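Local coordinates for Lmo1076 protein (Listeria monocytogenes serovar 1/2a, PDB 5JQC), which is a putative secreted autolysin, probably an amidase of cell-wall turnover, represented by a fragment of three GW domains, at residues A100-T105 / I148-I153. Residues are numbered along the deposited sequence; the frame is centred on the assembly and turned at random.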
loop_
_atom_site.group_PDB
_atom_site.type_symbol
_atom_site.label_atom_id
_atom_site.label_comp_id
_atom_site.label_asym_id
_atom_site.label_seq_id
_atom_site.Cartn_x
_atom_site.Cartn_y
_atom_site.Cartn_z
ATOM N N ALA A 100 5.236 8.535 2.181
ATOM C CA ALA A 100 4.106 7.715 2.585
ATOM C C ALA A 100 4.140 7.518 4.091
ATOM O O ALA A 100 5.211 7.363 4.681
ATOM C CB ALA A 100 4.153 6.355 1.893
ATOM N N THR A 101 2.967 7.511 4.712
ATOM C CA THR A 101 2.854 7.170 6.125
ATOM C C THR A 101 2.200 5.799 6.292
ATOM O O THR A 101 1.681 5.201 5.343
ATOM C CB THR A 101 2.054 8.237 6.878
ATOM O OG1 THR A 101 0.728 8.320 6.332
ATOM C CG2 THR A 101 2.731 9.585 6.750
ATOM N N ASN A 102 2.234 5.306 7.527
ATOM C CA ASN A 102 1.577 4.058 7.900
ATOM C C ASN A 102 2.076 2.892 7.047
ATOM O O ASN A 102 1.323 1.967 6.743
ATOM C CB ASN A 102 0.051 4.200 7.805
ATOM C CG ASN A 102 -0.688 3.381 8.853
ATOM O OD1 ASN A 102 -0.152 3.091 9.926
ATOM N ND2 ASN A 102 -1.928 3.005 8.549
ATOM N N VAL A 103 3.347 2.937 6.650
ATOM C CA VAL A 103 3.918 1.963 5.724
ATOM C C VAL A 103 4.227 0.677 6.480
ATOM O O VAL A 103 5.056 0.670 7.397
ATOM C CB VAL A 103 5.190 2.515 5.060
ATOM C CG1 VAL A 103 5.728 1.514 4.039
ATOM C CG2 VAL A 103 4.922 3.861 4.424
ATOM N N LYS A 104 3.586 -0.423 6.088
ATOM C CA LYS A 104 3.908 -1.695 6.720
ATOM C C LYS A 104 3.792 -2.842 5.728
ATOM O O LYS A 104 3.021 -2.786 4.763
ATOM C CB LYS A 104 3.030 -1.963 7.949
ATOM C CG LYS A 104 1.538 -2.041 7.737
ATOM C CD LYS A 104 0.850 -2.235 9.088
ATOM C CE LYS A 104 -0.645 -2.507 8.978
ATOM N NZ LYS A 104 -1.135 -3.284 10.163
ATOM N N THR A 105 4.600 -3.872 5.975
ATOM C CA THR A 105 4.514 -5.121 5.240
ATOM C C THR A 105 3.201 -5.828 5.562
ATOM O O THR A 105 2.695 -5.753 6.686
ATOM C CB THR A 105 5.708 -6.006 5.603
ATOM O OG1 THR A 105 6.917 -5.352 5.195
ATOM C CG2 THR A 105 5.621 -7.371 4.916
ATOM N N ILE A 148 1.159 -7.336 -0.398
ATOM C CA ILE A 148 2.408 -7.527 0.339
ATOM C C ILE A 148 2.862 -6.287 1.111
ATOM O O ILE A 148 3.772 -6.399 1.954
ATOM C CB ILE A 148 3.536 -7.994 -0.601
ATOM C CG1 ILE A 148 3.919 -6.854 -1.542
ATOM C CG2 ILE A 148 3.087 -9.220 -1.386
ATOM C CD1 ILE A 148 4.848 -7.260 -2.652
ATOM N N LYS A 149 2.269 -5.119 0.870
ATOM C CA LYS A 149 2.711 -3.915 1.557
ATOM C C LYS A 149 1.617 -2.866 1.439
ATOM O O LYS A 149 0.859 -2.860 0.465
ATOM C CB LYS A 149 4.016 -3.399 0.949
ATOM C CG LYS A 149 4.899 -2.624 1.882
ATOM C CD LYS A 149 6.017 -1.982 1.073
ATOM C CE LYS A 149 7.180 -1.569 1.952
ATOM N NZ LYS A 149 8.376 -1.262 1.120
ATOM N N GLN A 150 1.552 -1.968 2.423
ATOM C CA GLN A 150 0.656 -0.821 2.335
ATOM C C GLN A 150 1.414 0.455 2.655
ATOM O O GLN A 150 2.487 0.435 3.265
ATOM C CB GLN A 150 -0.547 -0.941 3.273
ATOM C CG GLN A 150 -0.228 -0.886 4.742
ATOM C CD GLN A 150 -1.468 -0.709 5.579
ATOM O OE1 GLN A 150 -2.452 -1.399 5.372
ATOM N NE2 GLN A 150 -1.442 0.246 6.511
ATOM N N GLY A 151 0.834 1.572 2.218
ATOM C CA GLY A 151 1.327 2.892 2.534
ATOM C C GLY A 151 0.219 3.884 2.309
ATOM O O GLY A 151 -0.642 3.662 1.447
ATOM N N GLN A 152 0.215 4.983 3.057
ATOM C CA GLN A 152 -0.852 5.959 2.946
ATOM C C GLN A 152 -0.293 7.302 2.527
ATOM O O GLN A 152 0.872 7.615 2.785
ATOM C CB GLN A 152 -1.613 6.121 4.253
ATOM C CG GLN A 152 -2.336 4.854 4.662
ATOM C CD GLN A 152 -3.050 4.999 5.991
ATOM O OE1 GLN A 152 -2.869 5.997 6.705
ATOM N NE2 GLN A 152 -3.873 4.001 6.333
ATOM N N ILE A 153 -1.142 8.077 1.866
ATOM C CA ILE A 153 -0.825 9.444 1.488
ATOM C C ILE A 153 -2.121 10.131 1.101
ATOM O O ILE A 153 -2.987 9.548 0.433
ATOM C CB ILE A 153 0.224 9.497 0.353
ATOM C CG1 ILE A 153 0.731 10.919 0.198
ATOM C CG2 ILE A 153 -0.362 9.051 -0.961
ATOM C CD1 ILE A 153 1.985 10.996 -0.622
#
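Thr-101 and Gln-152 exchange both backbone hydrogen bonds, with Gln-152 N reaching Thr-101 O at 2.7 Å, and Lys-104 and Gln-150 form a second antiparallel hydrogen-bonded pair. Three residues on 100-105 advance while only two do on 148-153, which defines a beta bulge. The extra residue falls at the corner around Asn-102, whose backbone angles, both positive, depart from strand values. Its carbonyl takes a bond from the Gln-150 side chain, NE2 to Asn-102 O at 3.3 Å. Though long, this bond is nearly straight (174° at the hydrogen), and it lies in both the carbonyl plane and the amide plane of Gln-150, consistent with its helping to fix the rotation of that amide. With chi1 at 67°, Gln-150 sets CG between its backbone N and carbonyl carbon, and the extended chain beyond lifts the amide over the bulge. Exposed Lys-104 runs alongside, its CG 3.7 Å from Gln-150 CG and its CE 3.8 Å from Gln-150 NE2. This close packing centres on buried Gln-150; a CA-H...O contact joins Val-103 CA to Gln-150 O at 3.2 Å. Away from the side bearing Gln-150 and Gln-152 the contact is looser: the nearest approach of exposed Val-103 to Lys-149 is CG1 to CE, 4.0 Å. The contact thus begins the pairing of strands 103-112 and 144-153 in the five-stranded antiparallel sheet of the middle GW domain, an SH3-like unit. Strand 156-163 flanks 144-153 on its other edge, where the Gly-151 backbone hydrogen-bonds with that of Tyr-158, while Val-124 from a loop packs against Ala-100 and Ile-153.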